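Local coordinates for Ice-binding protein (Flavobacteriaceae bacterium, PDB 5UYT), which probably binds ice crystals through its right-handed beta-helical domains and so limits their growth, as an antifreeze protein, at residues 49-53 with 54-58; 148-151 with 152-156; 166-170 with 171-175; 179-182 with 183-187. All coordinates share one frame; numbering follows the deposited sequence.

Contact 1: residues 49-53 with 54-58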
loop_
_atom_site.group_PDB
_atom_site.type_symbol
_atom_site.label_atom_id
_atom_site.label_comp_id
_atom_site.label_asym_id
_atom_site.label_seq_id
_atom_site.Cartn_x
_atom_site.Cartn_y
_atom_site.Cartn_z
ATOM N N VAL A 49 7.892 -4.716 -5.173
ATOM C CA VAL A 49 8.480 -6.021 -5.506
ATOM C C VAL A 49 9.853 -6.125 -4.886
ATOM O O VAL A 49 10.659 -5.154 -4.931
ATOM C CB VAL A 49 8.562 -6.212 -7.037
ATOM C CG1 VAL A 49 9.205 -7.552 -7.417
ATOM C CG2 VAL A 49 7.169 -6.039 -7.641
ATOM N N MET A 50 10.135 -7.290 -4.303
ATOM C CA MET A 50 11.501 -7.595 -3.837
ATOM C C MET A 50 12.342 -7.989 -5.046
ATOM O O MET A 50 12.169 -9.084 -5.582
ATOM C CB MET A 50 11.473 -8.711 -2.762
ATOM C CG MET A 50 10.524 -8.413 -1.588
ATOM S SD MET A 50 10.803 -6.828 -0.761
ATOM C CE MET A 50 12.447 -7.083 -0.072
ATOM N N GLN A 51 13.258 -7.106 -5.481
ATOM C CA GLN A 51 14.047 -7.304 -6.702
ATOM C C GLN A 51 15.497 -7.625 -6.339
ATOM O O GLN A 51 16.182 -6.770 -5.776
ATOM C CB GLN A 51 14.052 -6.022 -7.557
ATOM C CG GLN A 51 12.686 -5.400 -7.845
ATOM C CD GLN A 51 11.957 -6.112 -8.976
ATOM O OE1 GLN A 51 12.269 -7.248 -9.311
ATOM N NE2 GLN A 51 10.936 -5.464 -9.516
ATOM N N ASP A 52 15.948 -8.843 -6.634
ATOM C CA ASP A 52 17.297 -9.296 -6.236
ATOM C C ASP A 52 18.060 -9.736 -7.477
ATOM O O ASP A 52 17.671 -10.710 -8.108
ATOM C CB ASP A 52 17.208 -10.466 -5.231
ATOM C CG ASP A 52 16.453 -10.087 -3.931
ATOM O OD1 ASP A 52 16.677 -8.953 -3.401
ATOM O OD2 ASP A 52 15.647 -10.933 -3.447
ATOM N N SER A 53 19.104 -8.988 -7.837
ATOM C CA SER A 53 20.060 -9.387 -8.892
ATOM C C SER A 53 19.379 -9.837 -10.190
ATOM O O SER A 53 19.579 -10.959 -10.644
ATOM C CB SER A 53 21.001 -10.489 -8.375
ATOM O OG SER A 53 21.622 -10.094 -7.155
ATOM N N ASN A 54 18.578 -8.957 -10.780
ATOM C CA ASN A 54 17.788 -9.310 -11.967
ATOM C C ASN A 54 17.761 -8.155 -12.955
ATOM O O ASN A 54 18.509 -7.190 -12.793
ATOM C CB ASN A 54 16.364 -9.762 -11.570
ATOM C CG ASN A 54 15.598 -8.706 -10.779
ATOM O OD1 ASN A 54 15.980 -7.536 -10.734
ATOM N ND2 ASN A 54 14.496 -9.119 -10.168
ATOM N N GLY A 55 16.913 -8.251 -13.980
ATOM C CA GLY A 55 16.819 -7.201 -14.999
ATOM C C GLY A 55 16.347 -5.862 -14.445
ATOM O O GLY A 55 16.817 -4.811 -14.881
ATOM N N ALA A 56 15.423 -5.882 -13.484
ATOM C CA ALA A 56 14.989 -4.644 -12.843
ATOM C C ALA A 56 16.105 -3.912 -12.070
ATOM O O ALA A 56 16.181 -2.670 -12.101
ATOM C CB ALA A 56 13.815 -4.911 -11.920
ATOM N N THR A 57 16.925 -4.670 -11.342
ATOM C CA THR A 57 18.012 -4.065 -10.547
ATOM C C THR A 57 19.166 -3.616 -11.437
ATOM O O THR A 57 19.874 -2.657 -11.111
ATOM C CB THR A 57 18.538 -4.993 -9.423
ATOM O OG1 THR A 57 19.090 -6.189 -9.982
ATOM C CG2 THR A 57 17.413 -5.348 -8.434
ATOM N N SER A 58 19.348 -4.307 -12.560
ATOM C CA SER A 58 20.403 -3.959 -13.515
ATOM C C SER A 58 20.052 -2.616 -14.155
ATOM O O SER A 58 20.913 -1.733 -14.274
ATOM C CB SER A 58 20.544 -5.055 -14.575
ATOM O OG SER A 58 21.603 -4.752 -15.466
#

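Contact 2: residues 148-151 with 152-156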
loop_
_atom_site.group_PDB
_atom_site.type_symbol
_atom_site.label_atom_id
_atom_site.label_comp_id
_atom_site.label_asym_id
_atom_site.label_seq_id
_atom_site.Cartn_x
_atom_site.Cartn_y
_atom_site.Cartn_z
ATOM N N TRP A 148 19.527 14.614 -2.576
ATOM C CA TRP A 148 20.748 14.737 -1.767
ATOM C C TRP A 148 21.828 13.885 -2.422
ATOM O O TRP A 148 21.694 12.658 -2.487
ATOM C CB TRP A 148 20.492 14.264 -0.316
ATOM C CG TRP A 148 19.294 14.914 0.352
ATOM C CD1 TRP A 148 17.978 14.552 0.205
ATOM C CD2 TRP A 148 19.308 15.971 1.323
ATOM N NE1 TRP A 148 17.172 15.357 0.981
ATOM C CE2 TRP A 148 17.959 16.226 1.687
ATOM C CE3 TRP A 148 20.328 16.734 1.919
ATOM C CZ2 TRP A 148 17.599 17.213 2.625
ATOM C CZ3 TRP A 148 19.974 17.721 2.847
ATOM C CH2 TRP A 148 18.615 17.958 3.181
ATOM N N LYS A 149 22.865 14.532 -2.965
ATOM C CA LYS A 149 23.990 13.808 -3.545
ATOM C C LYS A 149 25.102 13.746 -2.506
ATOM O O LYS A 149 25.841 14.727 -2.309
ATOM C CB LYS A 149 24.468 14.516 -4.806
ATOM C CG LYS A 149 25.609 13.797 -5.518
ATOM C CD LYS A 149 26.435 14.748 -6.384
ATOM C CE LYS A 149 27.194 15.804 -5.572
ATOM N NZ LYS A 149 27.901 15.315 -4.341
ATOM N N VAL A 150 25.224 12.594 -1.848
ATOM C CA VAL A 150 26.076 12.473 -0.655
ATOM C C VAL A 150 27.345 11.649 -0.913
ATOM O O VAL A 150 27.259 10.446 -1.212
ATOM C CB VAL A 150 25.314 11.875 0.559
ATOM C CG1 VAL A 150 26.176 11.976 1.825
ATOM C CG2 VAL A 150 23.970 12.586 0.777
ATOM N N GLU A 151 28.509 12.290 -0.766
ATOM C CA GLU A 151 29.803 11.610 -0.972
ATOM C C GLU A 151 30.305 11.028 0.344
ATOM O O GLU A 151 31.400 11.383 0.827
ATOM C CB GLU A 151 30.864 12.571 -1.532
ATOM C CG GLU A 151 30.439 13.369 -2.754
ATOM C CD GLU A 151 30.111 12.501 -3.949
ATOM O OE1 GLU A 151 30.662 11.383 -4.046
ATOM O OE2 GLU A 151 29.293 12.953 -4.783
ATOM N N GLY A 152 29.509 10.144 0.932
ATOM C CA GLY A 152 29.886 9.536 2.206
ATOM C C GLY A 152 28.699 8.888 2.889
ATOM O O GLY A 152 27.573 8.924 2.372
ATOM N N LEU A 153 28.950 8.301 4.057
ATOM C CA LEU A 153 27.888 7.584 4.802
ATOM C C LEU A 153 26.647 8.457 5.078
ATOM O O LEU A 153 26.784 9.587 5.566
ATOM C CB LEU A 153 28.467 7.062 6.133
ATOM C CG LEU A 153 27.477 6.489 7.157
ATOM C CD1 LEU A 153 26.921 5.156 6.680
ATOM C CD2 LEU A 153 28.126 6.344 8.535
ATOM N N VAL A 154 25.454 7.932 4.765
ATOM C CA VAL A 154 24.200 8.569 5.141
ATOM C C VAL A 154 23.723 7.856 6.406
ATOM O O VAL A 154 23.487 6.643 6.384
ATOM C CB VAL A 154 23.128 8.486 4.030
ATOM C CG1 VAL A 154 21.817 9.107 4.516
ATOM C CG2 VAL A 154 23.605 9.198 2.773
ATOM N N ASP A 155 23.619 8.592 7.513
ATOM C CA ASP A 155 23.124 7.990 8.766
ATOM C C ASP A 155 22.069 8.892 9.389
ATOM O O ASP A 155 22.391 9.985 9.893
ATOM C CB ASP A 155 24.275 7.734 9.755
ATOM C CG ASP A 155 23.876 6.762 10.863
ATOM O OD1 ASP A 155 22.875 7.036 11.561
ATOM O OD2 ASP A 155 24.576 5.745 11.056
ATOM N N LEU A 156 20.816 8.453 9.329
ATOM C CA LEU A 156 19.731 9.242 9.882
ATOM C C LEU A 156 19.312 8.701 11.233
ATOM O O LEU A 156 18.947 7.521 11.349
ATOM C CB LEU A 156 18.548 9.332 8.894
ATOM C CG LEU A 156 18.967 9.848 7.505
ATOM C CD1 LEU A 156 17.711 10.069 6.671
ATOM C CD2 LEU A 156 19.758 11.154 7.591
#

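Contact 3: residues 166-170 with 171-175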
loop_
_atom_site.group_PDB
_atom_site.type_symbol
_atom_site.label_atom_id
_atom_site.label_comp_id
_atom_site.label_asym_id
_atom_site.label_seq_id
_atom_site.Cartn_x
_atom_site.Cartn_y
_atom_site.Cartn_z
ATOM N N VAL A 166 17.638 10.291 -1.587
ATOM C CA VAL A 166 18.930 10.330 -0.888
ATOM C C VAL A 166 19.845 9.424 -1.687
ATOM O O VAL A 166 19.641 8.217 -1.688
ATOM C CB VAL A 166 18.814 9.815 0.575
ATOM C CG1 VAL A 166 20.209 9.760 1.232
ATOM C CG2 VAL A 166 17.832 10.687 1.363
ATOM N N VAL A 167 20.816 10.012 -2.394
ATOM C CA VAL A 167 21.720 9.264 -3.258
ATOM C C VAL A 167 23.103 9.244 -2.612
ATOM O O VAL A 167 23.816 10.256 -2.611
ATOM C CB VAL A 167 21.841 9.898 -4.674
ATOM C CG1 VAL A 167 22.839 9.130 -5.545
ATOM C CG2 VAL A 167 20.485 9.980 -5.346
ATOM N N ALA A 168 23.486 8.090 -2.071
ATOM C CA ALA A 168 24.800 7.953 -1.454
ATOM C C ALA A 168 25.741 7.383 -2.492
ATOM O O ALA A 168 25.496 6.302 -3.021
ATOM C CB ALA A 168 24.730 7.044 -0.232
ATOM N N ASN A 169 26.818 8.119 -2.799
ATOM C CA ASN A 169 27.782 7.671 -3.776
ATOM C C ASN A 169 28.918 6.922 -3.105
ATOM O O ASN A 169 29.670 7.509 -2.306
ATOM C CB ASN A 169 28.378 8.871 -4.533
ATOM C CG ASN A 169 29.154 8.456 -5.762
ATOM O OD1 ASN A 169 28.757 7.529 -6.466
ATOM N ND2 ASN A 169 30.279 9.143 -6.031
ATOM N N ASN A 170 29.054 5.644 -3.453
ATOM C CA ASN A 170 30.101 4.780 -2.899
ATOM C C ASN A 170 30.124 4.844 -1.381
ATOM O O ASN A 170 31.187 4.959 -0.766
ATOM C CB ASN A 170 31.471 5.111 -3.495
ATOM C CG ASN A 170 31.487 4.931 -4.993
ATOM O OD1 ASN A 170 31.969 5.786 -5.707
ATOM N ND2 ASN A 170 30.928 3.828 -5.476
ATOM N N ALA A 171 28.925 4.775 -0.792
ATOM C CA ALA A 171 28.759 4.742 0.665
ATOM C C ALA A 171 27.486 4.019 1.077
ATOM O O ALA A 171 26.586 3.819 0.257
ATOM C CB ALA A 171 28.746 6.160 1.234
ATOM N N ALA A 172 27.424 3.631 2.350
ATOM C CA ALA A 172 26.237 2.958 2.906
ATOM C C ALA A 172 25.170 3.966 3.346
ATOM O O ALA A 172 25.434 5.179 3.455
ATOM C CB ALA A 172 26.643 2.048 4.071
ATOM N N ILE A 173 23.962 3.455 3.565
ATOM C CA ILE A 173 22.871 4.229 4.130
ATOM C C ILE A 173 22.328 3.478 5.336
ATOM O O ILE A 173 22.056 2.278 5.251
ATOM C CB ILE A 173 21.728 4.456 3.104
ATOM C CG1 ILE A 173 22.288 5.124 1.837
ATOM C CG2 ILE A 173 20.598 5.303 3.740
ATOM C CD1 ILE A 173 21.267 5.288 0.718
ATOM N N VAL A 174 22.161 4.184 6.449
ATOM C CA VAL A 174 21.680 3.576 7.675
ATOM C C VAL A 174 20.513 4.449 8.162
ATOM O O VAL A 174 20.701 5.652 8.430
ATOM C CB VAL A 174 22.779 3.495 8.769
ATOM C CG1 VAL A 174 22.208 2.867 10.043
ATOM C CG2 VAL A 174 24.014 2.720 8.288
ATOM N N LEU A 175 19.333 3.836 8.279
ATOM C CA LEU A 175 18.133 4.531 8.717
ATOM C C LEU A 175 17.712 3.920 10.033
ATOM O O LEU A 175 17.294 2.768 10.087
ATOM C CB LEU A 175 17.013 4.399 7.666
ATOM C CG LEU A 175 17.336 4.883 6.241
ATOM C CD1 LEU A 175 16.066 4.808 5.406
ATOM C CD2 LEU A 175 17.930 6.289 6.218
#

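Contact 4: residues 179-182 with 183-187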
loop_
_atom_site.group_PDB
_atom_site.type_symbol
_atom_site.label_atom_id
_atom_site.label_comp_id
_atom_site.label_asym_id
_atom_site.label_seq_id
_atom_site.Cartn_x
_atom_site.Cartn_y
_atom_site.Cartn_z
ATOM N N VAL A 179 12.721 6.350 11.581
ATOM C CA VAL A 179 12.933 7.241 10.436
ATOM C C VAL A 179 11.723 7.174 9.509
ATOM O O VAL A 179 11.174 6.081 9.257
ATOM C CB VAL A 179 14.223 6.917 9.668
ATOM C CG1 VAL A 179 14.225 7.545 8.269
ATOM C CG2 VAL A 179 15.437 7.408 10.449
ATOM N N SER A 180 11.301 8.339 9.026
ATOM C CA SER A 180 10.165 8.429 8.129
ATOM C C SER A 180 10.623 9.204 6.898
ATOM O O SER A 180 10.862 10.406 6.985
ATOM C CB SER A 180 9.012 9.158 8.819
ATOM O OG SER A 180 7.887 9.078 7.982
ATOM N N LEU A 181 10.728 8.507 5.768
ATOM C CA LEU A 181 11.252 9.084 4.538
ATOM C C LEU A 181 10.191 9.094 3.435
ATOM O O LEU A 181 9.723 8.036 3.002
ATOM C CB LEU A 181 12.484 8.289 4.087
ATOM C CG LEU A 181 13.133 8.600 2.717
ATOM C CD1 LEU A 181 13.449 10.086 2.596
ATOM C CD2 LEU A 181 14.383 7.745 2.453
ATOM N N GLU A 182 9.795 10.289 3.010
ATOM C CA GLU A 182 8.995 10.439 1.783
ATOM C C GLU A 182 10.079 10.729 0.753
ATOM O O GLU A 182 10.588 11.844 0.681
ATOM C CB GLU A 182 8.018 11.619 1.908
ATOM C CG GLU A 182 7.144 11.824 0.671
ATOM C CD GLU A 182 6.376 13.156 0.660
ATOM O OE1 GLU A 182 6.450 13.961 1.621
ATOM O OE2 GLU A 182 5.679 13.408 -0.330
ATOM N N GLY A 183 10.445 9.718 -0.029
ATOM C CA GLY A 183 11.675 9.800 -0.809
ATOM C C GLY A 183 12.207 8.403 -1.070
ATOM O O GLY A 183 11.474 7.410 -1.018
ATOM N N ARG A 184 13.505 8.326 -1.321
ATOM C CA ARG A 184 14.153 7.065 -1.658
ATOM C C ARG A 184 15.526 7.035 -1.009
ATOM O O ARG A 184 16.157 8.099 -0.835
ATOM C CB ARG A 184 14.322 6.947 -3.189
ATOM C CG ARG A 184 13.008 6.836 -3.963
ATOM C CD ARG A 184 13.263 6.910 -5.473
ATOM N NE ARG A 184 12.008 6.808 -6.239
ATOM C CZ ARG A 184 11.301 7.853 -6.684
ATOM N NH1 ARG A 184 11.719 9.092 -6.458
ATOM N NH2 ARG A 184 10.160 7.663 -7.365
ATOM N N ALA A 185 15.982 5.836 -0.630
ATOM C CA ALA A 185 17.382 5.633 -0.252
ATOM C C ALA A 185 18.033 4.811 -1.353
ATOM O O ALA A 185 17.673 3.650 -1.574
ATOM C CB ALA A 185 17.502 4.943 1.118
ATOM N N LEU A 186 18.953 5.456 -2.067
ATOM C CA LEU A 186 19.612 4.891 -3.237
ATOM C C LEU A 186 21.122 4.994 -3.062
ATOM O O LEU A 186 21.632 6.091 -2.818
ATOM C CB LEU A 186 19.212 5.686 -4.492
ATOM C CG LEU A 186 17.711 5.910 -4.760
ATOM C CD1 LEU A 186 17.548 6.917 -5.897
ATOM C CD2 LEU A 186 17.012 4.596 -5.091
ATOM N N SER A 187 21.826 3.869 -3.206
ATOM C CA SER A 187 23.307 3.861 -3.188
ATOM C C SER A 187 23.902 3.355 -4.504
ATOM O O SER A 187 23.452 2.340 -5.050
ATOM C CB SER A 187 23.844 3.007 -2.036
ATOM O OG SER A 187 25.286 2.881 -2.118
#

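Contact 1: residues 49-53 with 54-58
N54 and Q51 meet amide to amide where strand 50-52 gives way to helix 55-73. N54 ND2 donates to Q51 OE1 at 3.0 Å, with an N-H...O angle of 154°. The two amide planes stand 73° apart, and the donor comes in tilted from the plane of the Q51 carbonyl. The Q51 chain bends at its second torsion, and Q51 CD comes to lie 3.7 Å from A56 CB. Q51 NE2 has its own partner, D32.

N54 is also the N-cap of the helix. N54 CG sits between the backbone N and the carbonyl carbon (chi1 58°), which turns the amide back over the first turn. N54 OD1 then takes the N-H of T57 at 3.1 Å, almost straight in line with the C=O bond. In return N54 N donates to T57 OG1 at 2.9 Å. These two bonds make a capping box. A leucine in place of N54 would probably leave T57 N without its capping acceptor and Q51 OE1 without this donor.

S53, with a left-handed backbone, makes the turn; S53 CA lies 3.5 Å from T57 OG1. T57 CG2 packs 3.5 Å from Q51 CB. N36 gives T57 OG1 a further hydrogen bond. Strand 50-52 runs parallel to strand 32-35, while Q51 and T57 reach F12 and F15 of strand 12-16, respectively.

Contact 2: residues 148-151 with 152-156
V150 and G152 close an inverse gamma turn centred on E151. G152 N reaches back to V150 O at 3.1 Å, a weak hydrogen bond with an angle of 142°. G152 has a nearly fully stretched backbone with positive phi. A side-chain carbon there would run into E151 O, so glycine suits the corner.

Across the turn, V150 and V154 meet with their side chains crossed at about a right angle. The contact falls on one methyl of V154. V154 CG2 stands 3.9 Å from V150 CB and about as far from both V150 methyls. V150 CG1 lies trans to its own backbone N (chi1 -171°), and this methyl rests 3.4 Å from G152 O.

The polar groups of this turn keep to another side. K149 NZ forms a salt bridge with E151 OE2 at 2.8 Å, using the anti lone pair of that oxygen. The E151 chain bends at its second torsion to meet it. E151 OE2 is also held by Y68 of helix 55-73, and E151 OE1 by N169. K149 NZ has a second partner in Q124.

The two valines thus give the bend an apolar inner face inside the beta-helix. The ammonium of K149, a buried residue, is matched by a carboxylate and an amide oxygen, which probably favours both residues of the ion pair staying charged.

Contact 3: residues 166-170 with 171-175
N170 and A171 carry the chain round a corner: N170 has left-handed backbone angles (51°/45°), A171 is extended, and no hydrogen bond joins 166-170 to 171-175. What meets across the bend is apolar: the A168 methyl and the long branch of I173.

A168 is at the middle. Its methyl, A168 CB, touches I173 CG1 at 3.7 Å. It also lies 3.8 Å from A171 O and 4.4 Å from A171 CB. I173 CG1 lies opposite its own carbonyl carbon (chi1 -56°), and the branch runs on extended, so that I173 CD1 ends 4.1 Å from V166 O. The long branch of I173 therefore lies across the first arm, over A168 and beside V166.

Polar partners steady the corner from the next coil of the beta-helix. T188 bonds to N169 OD1 and to the backbone N of N170, and S187 OG bonds to A171 O.

The corner joins two faces of the solenoid. Strand 165-168 runs between the parallel strands 146-150 and 180-187, and V167, on the other side of this strand, packs on L64 and L71 of helix 55-73. Strand 173-175 lies between 154-156 and 192-195.

Contact 4: residues 179-182 with 183-187
L181 bends over the backbone of G183 and R184 and covers the inside of a corner. It does so with its isobutyl end. L181 CG lies trans to the backbone N (chi1 173°), and the two methyls fork over the chain ahead. L181 CD1 is 3.9 Å from G183 CA. L181 CD2 reaches further and stands 3.7 Å from R184 C. The same methyl comes within 4.4 Å of A185 CB, a looser side-chain touch. A serine in place of L181 would probably open a gap over G183 and leave A185 CB without this apolar neighbour.

G183 makes the tight approach possible. A side-chain carbon on it would fall 2.6 Å from E182 O and 2.8 Å from L181 CD1, and its backbone angles alone call for glycine.

E182 and R184 both point away from the opposite arm. E182 is extended beyond CG, and its carboxylate forms a salt bridge with K163. The R184 guanidinium is held by N165 and by the carbonyl of A10. Apolar L181 and A185 thus face inward, while charged groups leave the bend.

The chain changes faces of the beta-helix at 182-183. On one side of the corner L181 has backbone bonds to T198 and R200. On the other, A185 and L186 pack against L14 and F15 of strand 12-16, respectively.

All four contacts bridge a turn or corner within the same beta-helix. Contact 1 lies at the surface and is the most polar, with an amide pair and a capping box at a helix start. Contacts 2 and 3 are partly buried. They bend the chain between the same two faces on successive coils, and their centres are about 5 Å apart. Probable backbone hydrogen bonds, V167 N to W148 O and V174 N to V154 O, join them. Contact 4 is buried and mostly apolar across its corner. It borders contact 3, where V166 N and A168 N probably hydrogen-bond to R184 O and L186 O, respectively. Glycine eases the corners of contacts 2 and 4; S53 and N170, with left-handed backbone angles, turn the chain in contacts 1 and 3.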